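Probable amidase (Thermus thermophilus, PDB 2DC0) is of undetermined function but belongs to the amidase family, folding around a large mixed beta sheet flanked by helices. Local coordinates at residues 258-261 with 262-266; 368-372 with 373-377; 401-405 with 406-410. One frame throughout, in Å; residues are numbered along the deposited sequence.

Interaction 1 (258-261 with 262-266); sequences TRLL and EDLPA
With chi1 at 173°, L260 swings CG away from its backbone N and beside the carbonyl carbon, while L264 turns its own CG beside N (chi1 -75°); one helical turn apart, the two side chains meet obliquely. CD1 of L260 lies 4.2 Å from both CG and CD2 of L264, so one methyl rests against the branch carbon and one methyl of L264. L261, set like L264, sends CD2 to 4.3 Å from CD1 of L264 and completes a three-leucine patch. On the polar side, the extended chain of R259 leaves D263 at the edge of its guanidinium. OD2 of D263 stays 4.0 Å from NE of R259, beyond a salt bridge, and the two planes stand 79° apart; any attraction between the charges is probably weak. The backbone supplies firmer links: N of D263 donates to O of R259 at 2.9 Å and more weakly to O of L260, which also receives N of L264. One residue further on, O of L261 faces CD of P265 at 3.2 Å, since proline has no N-H to give. Here, toward the end of helix 251-263, L261 and L264 lie on V271 of strand 270-273; L261 also touches V240 and L264 touches F238, both of strand 237-240.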
ATOM      1  N   THR A 258      26.458 -11.593   8.728  1.00 18.51           N
ATOM      2  CA  THR A 258      27.508 -10.602   8.941  1.00 20.84           C
ATOM      3  C   THR A 258      28.667 -10.832   7.971  1.00 19.94           C
ATOM      4  O   THR A 258      29.237  -9.882   7.439  1.00 22.14           O
ATOM      5  CB  THR A 258      28.035 -10.663  10.400  1.00 21.56           C
ATOM      6  OG1 THR A 258      26.986 -10.285  11.302  1.00 23.49           O
ATOM      7  CG2 THR A 258      29.214  -9.714  10.590  1.00 26.31           C
ATOM      8  N   ARG A 259      29.008 -12.097   7.747  1.00 21.03           N
ATOM      9  CA  ARG A 259      30.087 -12.455   6.824  1.00 22.26           C
ATOM     10  C   ARG A 259      29.770 -11.925   5.428  1.00 21.67           C
ATOM     11  O   ARG A 259      30.633 -11.359   4.747  1.00 21.02           O
ATOM     12  CB  ARG A 259      30.251 -13.976   6.765  1.00 25.26           C
ATOM     13  CG  ARG A 259      31.160 -14.473   5.643  1.00 29.85           C
ATOM     14  CD  ARG A 259      31.126 -15.994   5.541  1.00 35.22           C
ATOM     15  NE  ARG A 259      31.901 -16.486   4.407  1.00 36.90           N
ATOM     16  CZ  ARG A 259      31.956 -17.761   4.035  1.00 39.59           C
ATOM     17  NH1 ARG A 259      31.280 -18.683   4.708  1.00 40.64           N
ATOM     18  NH2 ARG A 259      32.690 -18.116   2.988  1.00 41.22           N
ATOM     19  N   LEU A 260      28.526 -12.121   5.002  1.00 20.87           N
ATOM     20  CA  LEU A 260      28.090 -11.646   3.697  1.00 19.69           C
ATOM     21  C   LEU A 260      28.239 -10.132   3.630  1.00 19.74           C
ATOM     22  O   LEU A 260      28.738  -9.588   2.644  1.00 17.84           O
ATOM     23  CB  LEU A 260      26.623 -12.019   3.451  1.00 20.62           C
ATOM     24  CG  LEU A 260      25.999 -11.420   2.183  1.00 19.25           C
ATOM     25  CD1 LEU A 260      26.759 -11.923   0.962  1.00 19.34           C
ATOM     26  CD2 LEU A 260      24.528 -11.807   2.093  1.00 18.36           C
ATOM     27  N   LEU A 261      27.797  -9.446   4.680  1.00 20.02           N
ATOM     28  CA  LEU A 261      27.899  -7.997   4.697  1.00 21.24           C
ATOM     29  C   LEU A 261      29.362  -7.567   4.611  1.00 21.78           C
ATOM     30  O   LEU A 261      29.688  -6.573   3.960  1.00 21.31           O
ATOM     31  CB  LEU A 261      27.237  -7.428   5.957  1.00 21.19           C
ATOM     32  CG  LEU A 261      25.736  -7.739   6.090  1.00 20.97           C
ATOM     33  CD1 LEU A 261      25.132  -6.898   7.212  1.00 19.22           C
ATOM     34  CD2 LEU A 261      25.029  -7.444   4.778  1.00 16.93           C
ATOM     35  N   GLU A 262      30.241  -8.335   5.247  1.00 21.95           N
ATOM     36  CA  GLU A 262      31.671  -8.043   5.242  1.00 25.14           C
ATOM     37  C   GLU A 262      32.304  -8.255   3.866  1.00 24.60           C
ATOM     38  O   GLU A 262      33.253  -7.563   3.510  1.00 25.20           O
ATOM     39  CB  GLU A 262      32.395  -8.922   6.269  1.00 26.88           C
ATOM     40  CG  GLU A 262      32.151  -8.546   7.728  1.00 34.66           C
ATOM     41  CD  GLU A 262      32.889  -7.284   8.142  1.00 37.93           C
ATOM     42  OE1 GLU A 262      34.126  -7.243   7.979  1.00 40.87           O
ATOM     43  OE2 GLU A 262      32.236  -6.338   8.633  1.00 40.23           O
ATOM     44  N   ASP A 263      31.784  -9.209   3.097  1.00 23.74           N
ATOM     45  CA  ASP A 263      32.331  -9.489   1.772  1.00 23.71           C
ATOM     46  C   ASP A 263      31.786  -8.630   0.631  1.00 22.88           C
ATOM     47  O   ASP A 263      32.482  -8.420  -0.366  1.00 22.61           O
ATOM     48  CB  ASP A 263      32.140 -10.968   1.405  1.00 25.10           C
ATOM     49  CG  ASP A 263      33.061 -11.899   2.188  1.00 27.22           C
ATOM     50  OD1 ASP A 263      34.217 -11.512   2.461  1.00 30.24           O
ATOM     51  OD2 ASP A 263      32.636 -13.028   2.506  1.00 28.25           O
ATOM     52  N   LEU A 264      30.555  -8.137   0.761  1.00 20.32           N
ATOM     53  CA  LEU A 264      29.945  -7.332  -0.305  1.00 19.86           C
ATOM     54  C   LEU A 264      30.804  -6.189  -0.841  1.00 19.59           C
ATOM     55  O   LEU A 264      30.848  -5.963  -2.046  1.00 19.18           O
ATOM     56  CB  LEU A 264      28.572  -6.810   0.140  1.00 18.63           C
ATOM     57  CG  LEU A 264      27.475  -7.885   0.143  1.00 18.28           C
ATOM     58  CD1 LEU A 264      26.157  -7.300   0.649  1.00 17.67           C
ATOM     59  CD2 LEU A 264      27.295  -8.423  -1.284  1.00 17.13           C
ATOM     60  N   PRO A 265      31.503  -5.455   0.044  1.00 20.47           N
ATOM     61  CA  PRO A 265      32.344  -4.351  -0.438  1.00 21.72           C
ATOM     62  C   PRO A 265      33.420  -4.852  -1.403  1.00 21.50           C
ATOM     63  O   PRO A 265      33.676  -4.234  -2.433  1.00 22.27           O
ATOM     64  CB  PRO A 265      32.935  -3.776   0.854  1.00 22.78           C
ATOM     65  CG  PRO A 265      31.837  -4.034   1.853  1.00 21.82           C
ATOM     66  CD  PRO A 265      31.435  -5.453   1.517  1.00 21.45           C
ATOM     67  N   ALA A 266      34.041  -5.980  -1.075  1.00 19.79           N
ATOM     68  CA  ALA A 266      35.071  -6.539  -1.946  1.00 21.72           C
ATOM     69  C   ALA A 266      34.456  -7.013  -3.263  1.00 21.48           C
ATOM     70  O   ALA A 266      35.146  -7.131  -4.277  1.00 21.14           O
ATOM     71  CB  ALA A 266      35.782  -7.701  -1.251  1.00 22.46           C
TER

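Interaction 2 (368-372 with 373-377)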
ATOM      1  N   VAL A 368      12.325 -22.100  20.042  1.00 22.32           N
ATOM      2  CA  VAL A 368      13.684 -22.066  19.536  1.00 22.74           C
ATOM      3  C   VAL A 368      14.545 -21.066  20.291  1.00 23.87           C
ATOM      4  O   VAL A 368      14.046 -20.246  21.066  1.00 24.79           O
ATOM      5  CB  VAL A 368      13.706 -21.710  18.041  1.00 22.82           C
ATOM      6  CG1 VAL A 368      12.872 -22.713  17.263  1.00 21.05           C
ATOM      7  CG2 VAL A 368      13.174 -20.289  17.834  1.00 20.88           C
ATOM      8  N   GLU A 369      15.845 -21.140  20.046  1.00 25.13           N
ATOM      9  CA  GLU A 369      16.806 -20.262  20.687  1.00 25.73           C
ATOM     10  C   GLU A 369      17.312 -19.175  19.748  1.00 24.98           C
ATOM     11  O   GLU A 369      18.016 -19.463  18.782  1.00 23.31           O
ATOM     12  CB  GLU A 369      18.002 -21.075  21.194  1.00 29.66           C
ATOM     13  CG  GLU A 369      17.927 -21.463  22.659  1.00 37.51           C
ATOM     14  CD  GLU A 369      17.893 -20.250  23.569  1.00 39.65           C
ATOM     15  OE1 GLU A 369      18.803 -19.396  23.463  1.00 42.54           O
ATOM     16  OE2 GLU A 369      16.955 -20.151  24.387  1.00 41.30           O
ATOM     17  N   LEU A 370      16.944 -17.930  20.030  1.00 23.99           N
ATOM     18  CA  LEU A 370      17.407 -16.806  19.228  1.00 23.98           C
ATOM     19  C   LEU A 370      18.511 -16.122  20.025  1.00 25.99           C
ATOM     20  O   LEU A 370      18.724 -16.440  21.195  1.00 25.71           O
ATOM     21  CB  LEU A 370      16.277 -15.807  18.968  1.00 23.17           C
ATOM     22  CG  LEU A 370      15.068 -16.317  18.181  1.00 22.18           C
ATOM     23  CD1 LEU A 370      14.113 -15.164  17.915  1.00 19.33           C
ATOM     24  CD2 LEU A 370      15.539 -16.937  16.868  1.00 22.04           C
ATOM     25  N   GLU A 371      19.204 -15.179  19.396  1.00 24.46           N
ATOM     26  CA  GLU A 371      20.283 -14.465  20.061  1.00 26.12           C
ATOM     27  C   GLU A 371      19.780 -13.702  21.291  1.00 28.16           C
ATOM     28  O   GLU A 371      20.558 -13.367  22.188  1.00 28.26           O
ATOM     29  CB  GLU A 371      20.965 -13.506  19.069  1.00 24.19           C
ATOM     30  CG  GLU A 371      20.100 -12.335  18.599  1.00 22.68           C
ATOM     31  CD  GLU A 371      20.538 -11.787  17.247  1.00 22.01           C
ATOM     32  OE1 GLU A 371      21.739 -11.883  16.927  1.00 21.87           O
ATOM     33  OE2 GLU A 371      19.686 -11.249  16.504  1.00 20.91           O
ATOM     34  N   SER A 372      18.475 -13.456  21.339  1.00 29.23           N
ATOM     35  CA  SER A 372      17.863 -12.723  22.445  1.00 29.61           C
ATOM     36  C   SER A 372      17.117 -13.611  23.444  1.00 29.64           C
ATOM     37  O   SER A 372      16.481 -13.104  24.367  1.00 28.65           O
ATOM     38  CB  SER A 372      16.889 -11.681  21.896  1.00 30.20           C
ATOM     39  OG  SER A 372      15.867 -12.320  21.151  1.00 29.78           O
ATOM     40  N   GLY A 373      17.187 -14.926  23.260  1.00 28.82           N
ATOM     41  CA  GLY A 373      16.505 -15.832  24.166  1.00 28.86           C
ATOM     42  C   GLY A 373      15.493 -16.726  23.471  1.00 28.76           C
ATOM     43  O   GLY A 373      15.356 -16.678  22.249  1.00 28.94           O
ATOM     44  N   ARG A 374      14.779 -17.539  24.245  1.00 29.40           N
ATOM     45  CA  ARG A 374      13.786 -18.446  23.677  1.00 30.10           C
ATOM     46  C   ARG A 374      12.653 -17.678  23.017  1.00 28.93           C
ATOM     47  O   ARG A 374      12.334 -16.561  23.416  1.00 29.68           O
ATOM     48  CB  ARG A 374      13.213 -19.371  24.756  1.00 33.51           C
ATOM     49  CG  ARG A 374      14.265 -20.109  25.568  1.00 39.66           C
ATOM     50  CD  ARG A 374      13.718 -21.410  26.143  1.00 43.59           C
ATOM     51  NE  ARG A 374      13.457 -22.394  25.095  1.00 46.47           N
ATOM     52  CZ  ARG A 374      14.393 -22.907  24.300  1.00 47.54           C
ATOM     53  NH1 ARG A 374      15.660 -22.532  24.430  1.00 48.17           N
ATOM     54  NH2 ARG A 374      14.062 -23.792  23.369  1.00 47.57           N
ATOM     55  N   LYS A 375      12.039 -18.284  22.010  1.00 27.12           N
ATOM     56  CA  LYS A 375      10.944 -17.634  21.308  1.00 25.68           C
ATOM     57  C   LYS A 375      10.071 -18.700  20.660  1.00 24.74           C
ATOM     58  O   LYS A 375      10.573 -19.733  20.215  1.00 23.30           O
ATOM     59  CB  LYS A 375      11.501 -16.696  20.228  1.00 28.06           C
ATOM     60  CG  LYS A 375      10.584 -15.537  19.864  1.00 32.28           C
ATOM     61  CD  LYS A 375      10.544 -14.503  20.984  1.00 36.50           C
ATOM     62  CE  LYS A 375       9.562 -13.377  20.672  1.00 39.92           C
ATOM     63  NZ  LYS A 375       9.898 -12.680  19.395  1.00 42.56           N
ATOM     64  N   GLY A 376       8.767 -18.456  20.616  1.00 22.29           N
ATOM     65  CA  GLY A 376       7.874 -19.411  19.993  1.00 21.97           C
ATOM     66  C   GLY A 376       8.285 -19.574  18.541  1.00 22.16           C
ATOM     67  O   GLY A 376       8.742 -18.618  17.916  1.00 21.52           O
ATOM     68  N   HIS A 377       8.120 -20.785  18.012  1.00 22.84           N
ATOM     69  CA  HIS A 377       8.481 -21.116  16.634  1.00 21.68           C
ATOM     70  C   HIS A 377       7.847 -20.200  15.587  1.00 20.64           C
ATOM     71  O   HIS A 377       8.544 -19.653  14.732  1.00 20.12           O
ATOM     72  CB  HIS A 377       8.099 -22.575  16.341  1.00 21.81           C
ATOM     73  CG  HIS A 377       8.464 -23.043  14.961  1.00 20.86           C
ATOM     74  ND1 HIS A 377       7.824 -22.593  13.825  1.00 19.83           N
ATOM     75  CD2 HIS A 377       9.387 -23.939  14.541  1.00 19.89           C
ATOM     76  CE1 HIS A 377       8.339 -23.193  12.766  1.00 21.98           C
ATOM     77  NE2 HIS A 377       9.289 -24.015  13.172  1.00 19.55           N
TER
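L370 and K375 meet on the more closely packed face of this two-stranded ribbon, where CD1 of the leucine rests 3.8 Å from CB of the lysine. V368 shares that face, with CG2 3.6 Å from the carbonyl O of K375. L358, A380 and F381 cover V368, and P357 meets L370. Between the strands, N of V368 donates to O of K375 at 2.9 Å, with K375 N returning to V368 O; a second pair of bonds joins L370 to G373. The unit is a beta hairpin closed by a type I turn from L370 to G373. G373 adopts a phi of 121°, a conformation natural to glycine; beyond the ribbon E371 makes a salt bridge to R254, and S372 OG hydrogen-bonds to the carbonyl O of G247. The other face, exposed and looser, carries E369 and R374. Both chains bend, the glutamate at chi2 and the arginine at chi3 (69°), which curls the guanidinium back to form a salt bridge of 2.7 Å between R374 NH1 and E369 OE2. The oxygen approaches the guanidinium obliquely, its carboxylate plane tilted 27° from it, while O of V368 sits 4.1 Å above the guanidinium plane.

Interaction 3 (401-405 with 406-410); sequences AKVEG and MPVGL
A401 and V408 face each other across two antiparallel strands through a pair of backbone hydrogen bonds: N of V408 donates to O of A401 at 2.9 Å, and N of A401 reaches O of V408 at 3.3 Å. Nearer the turn, N of V403 gives a well-directed bond of 2.8 Å to O of M406. The return bond from M406 N to V403 O closes the turn, but its modelled length is unusually short and therefore doubtful. Between these pairs K402 lies opposite P407 at a non-hydrogen-bonded position, where the missing N-H of P407 removes no bond between these two strands; here CA of K402 makes a C-H...O contact of 3.1 Å with O of M406.

Apolar contacts gather on the face bearing A401, V403, M406 and V408. V403 and V408 both place CG2 anti to the carbonyl carbon, and these two methyls meet at 3.7 Å. CB of A401 lies 4.2 Å from CB of V408. M406, a selenomethionine, bends at chi2 and chi3 and turns its tip away from strand 401-403; the side chain touches N136, D139 and P359.

On the opposite face the aliphatic chain of K402, bent at chi2, lies by the proline ring, with NZ nearest, 3.9 Å from CG of P407.

The charged contact lies at the turn, where E404 makes a salt bridge to R142. E404 and G405 both have positive phi, 62° and 74°, as a type I' turn requires. The result is a beta hairpin with a two-residue type I' turn, joining strands 395-403 and 406-413, adjacent members of the large mixed sheet of this amidase-family fold.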
ATOM      1  N   ALA A 401      23.793 -19.502   2.748  1.00 17.42           N
ATOM      2  CA  ALA A 401      24.640 -20.084   3.786  1.00 18.77           C
ATOM      3  C   ALA A 401      24.179 -21.468   4.244  1.00 17.71           C
ATOM      4  O   ALA A 401      23.134 -21.968   3.817  1.00 15.36           O
ATOM      5  CB  ALA A 401      24.711 -19.135   4.983  1.00 19.46           C
ATOM      6  N   LYS A 402      24.981 -22.071   5.119  1.00 18.10           N
ATOM      7  CA  LYS A 402      24.715 -23.398   5.677  1.00 20.24           C
ATOM      8  C   LYS A 402      24.976 -23.372   7.182  1.00 20.18           C
ATOM      9  O   LYS A 402      25.990 -22.842   7.630  1.00 19.04           O
ATOM     10  CB  LYS A 402      25.653 -24.442   5.061  1.00 23.88           C
ATOM     11  CG  LYS A 402      25.541 -24.637   3.563  1.00 30.12           C
ATOM     12  CD  LYS A 402      24.324 -25.465   3.190  1.00 32.97           C
ATOM     13  CE  LYS A 402      24.357 -25.844   1.712  1.00 35.81           C
ATOM     14  NZ  LYS A 402      23.162 -26.637   1.293  1.00 36.55           N
ATOM     15  N   VAL A 403      24.059 -23.945   7.955  1.00 20.05           N
ATOM     16  CA  VAL A 403      24.198 -24.017   9.405  1.00 18.79           C
ATOM     17  C   VAL A 403      23.731 -25.418   9.794  1.00 20.03           C
ATOM     18  O   VAL A 403      22.649 -25.854   9.394  1.00 18.17           O
ATOM     19  CB  VAL A 403      23.334 -22.934  10.116  1.00 19.07           C
ATOM     20  CG1 VAL A 403      23.391 -23.114  11.631  1.00 16.05           C
ATOM     21  CG2 VAL A 403      23.844 -21.547   9.749  1.00 19.40           C
ATOM     22  N   GLU A 404      24.557 -26.127  10.557  1.00 19.58           N
ATOM     23  CA  GLU A 404      24.237 -27.491  10.966  1.00 20.02           C
ATOM     24  C   GLU A 404      24.121 -28.413   9.745  1.00 21.06           C
ATOM     25  O   GLU A 404      23.321 -29.349   9.734  1.00 20.99           O
ATOM     26  CB  GLU A 404      22.941 -27.516  11.786  1.00 19.69           C
ATOM     27  CG  GLU A 404      23.115 -26.989  13.213  1.00 20.09           C
ATOM     28  CD  GLU A 404      21.800 -26.805  13.952  1.00 20.51           C
ATOM     29  OE1 GLU A 404      20.831 -27.533  13.654  1.00 18.53           O
ATOM     30  OE2 GLU A 404      21.738 -25.940  14.851  1.00 22.23           O
ATOM     31  N   GLY A 405      24.836 -27.910   8.668  1.00 19.43           N
ATOM     32  CA  GLY A 405      24.793 -28.617   7.395  1.00 19.17           C
ATOM     33  C   GLY A 405      23.469 -28.417   6.679  1.00 19.42           C
ATOM     34  O   GLY A 405      23.177 -29.090   5.688  1.00 20.81           O
HETATM   35  N   MSE A 406      22.599 -27.340   7.348  1.00 20.26           N
HETATM   36  CA  MSE A 406      21.288 -27.127   6.698  1.00 19.19           C
HETATM   37  C   MSE A 406      21.288 -25.818   5.925  1.00 17.62           C
HETATM   38  O   MSE A 406      22.016 -24.885   6.265  1.00 14.80           O
HETATM   39  CB  MSE A 406      20.191 -27.108   7.759  1.00 19.96           C
HETATM   40  CG  MSE A 406      20.046 -28.432   8.487  1.00 22.49           C
HETATM   41 SE   MSE A 406      19.435 -29.836   7.296  1.00 27.76          SE
HETATM   42  CE  MSE A 406      17.590 -29.249   7.134  1.00 23.42           C
ATOM     43  N   PRO A 407      20.477 -25.741   4.860  1.00 16.01           N
ATOM     44  CA  PRO A 407      20.375 -24.538   4.028  1.00 15.71           C
ATOM     45  C   PRO A 407      19.801 -23.365   4.812  1.00 15.50           C
ATOM     46  O   PRO A 407      18.939 -23.545   5.675  1.00 13.57           O
ATOM     47  CB  PRO A 407      19.424 -24.967   2.905  1.00 17.12           C
ATOM     48  CG  PRO A 407      19.622 -26.450   2.827  1.00 17.39           C
ATOM     49  CD  PRO A 407      19.703 -26.848   4.275  1.00 16.62           C
ATOM     50  N   VAL A 408      20.297 -22.171   4.510  1.00 15.58           N
ATOM     51  CA  VAL A 408      19.817 -20.941   5.127  1.00 16.00           C
ATOM     52  C   VAL A 408      19.622 -19.965   3.975  1.00 16.04           C
ATOM     53  O   VAL A 408      20.556 -19.713   3.217  1.00 15.87           O
ATOM     54  CB  VAL A 408      20.841 -20.325   6.091  1.00 17.00           C
ATOM     55  CG1 VAL A 408      20.256 -19.044   6.695  1.00 17.37           C
ATOM     56  CG2 VAL A 408      21.192 -21.310   7.191  1.00 18.52           C
ATOM     57  N   GLY A 409      18.421 -19.417   3.840  1.00 14.92           N
ATOM     58  CA  GLY A 409      18.166 -18.501   2.743  1.00 15.00           C
ATOM     59  C   GLY A 409      18.305 -17.018   3.022  1.00 14.61           C
ATOM     60  O   GLY A 409      18.300 -16.577   4.176  1.00 14.64           O
ATOM     61  N   LEU A 410      18.430 -16.246   1.944  1.00 15.02           N
ATOM     62  CA  LEU A 410      18.572 -14.793   2.014  1.00 15.38           C
ATOM     63  C   LEU A 410      17.414 -14.121   1.292  1.00 15.32           C
ATOM     64  O   LEU A 410      16.979 -14.579   0.232  1.00 15.45           O
ATOM     65  CB  LEU A 410      19.882 -14.352   1.351  1.00 14.23           C
ATOM     66  CG  LEU A 410      20.164 -12.848   1.289  1.00 16.00           C
ATOM     67  CD1 LEU A 410      20.522 -12.334   2.691  1.00 16.85           C
ATOM     68  CD2 LEU A 410      21.331 -12.573   0.332  1.00 14.16           C
TER

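Overall arrangement
Interactions 1 and 3 touch directly: CD2 of L260 packs against CD2 of L410 at 3.7 Å, although their centres are about 17 Å apart. Helix 251-263 thus lies against the sheet hairpin, and earlier in the helix A256 and E252 meet A401 and V403 respectively. Interaction 2 stands off from both, with nearest atoms about 8 Å away and centres about 26 Å from interaction 1 and 18 Å from interaction 3. R254, the partner of the turn of interaction 2, belongs to this same helix, and its carbonyl O accepts a hydrogen bond from T258 OG1. Along the chain the three follow in series, each a local contact.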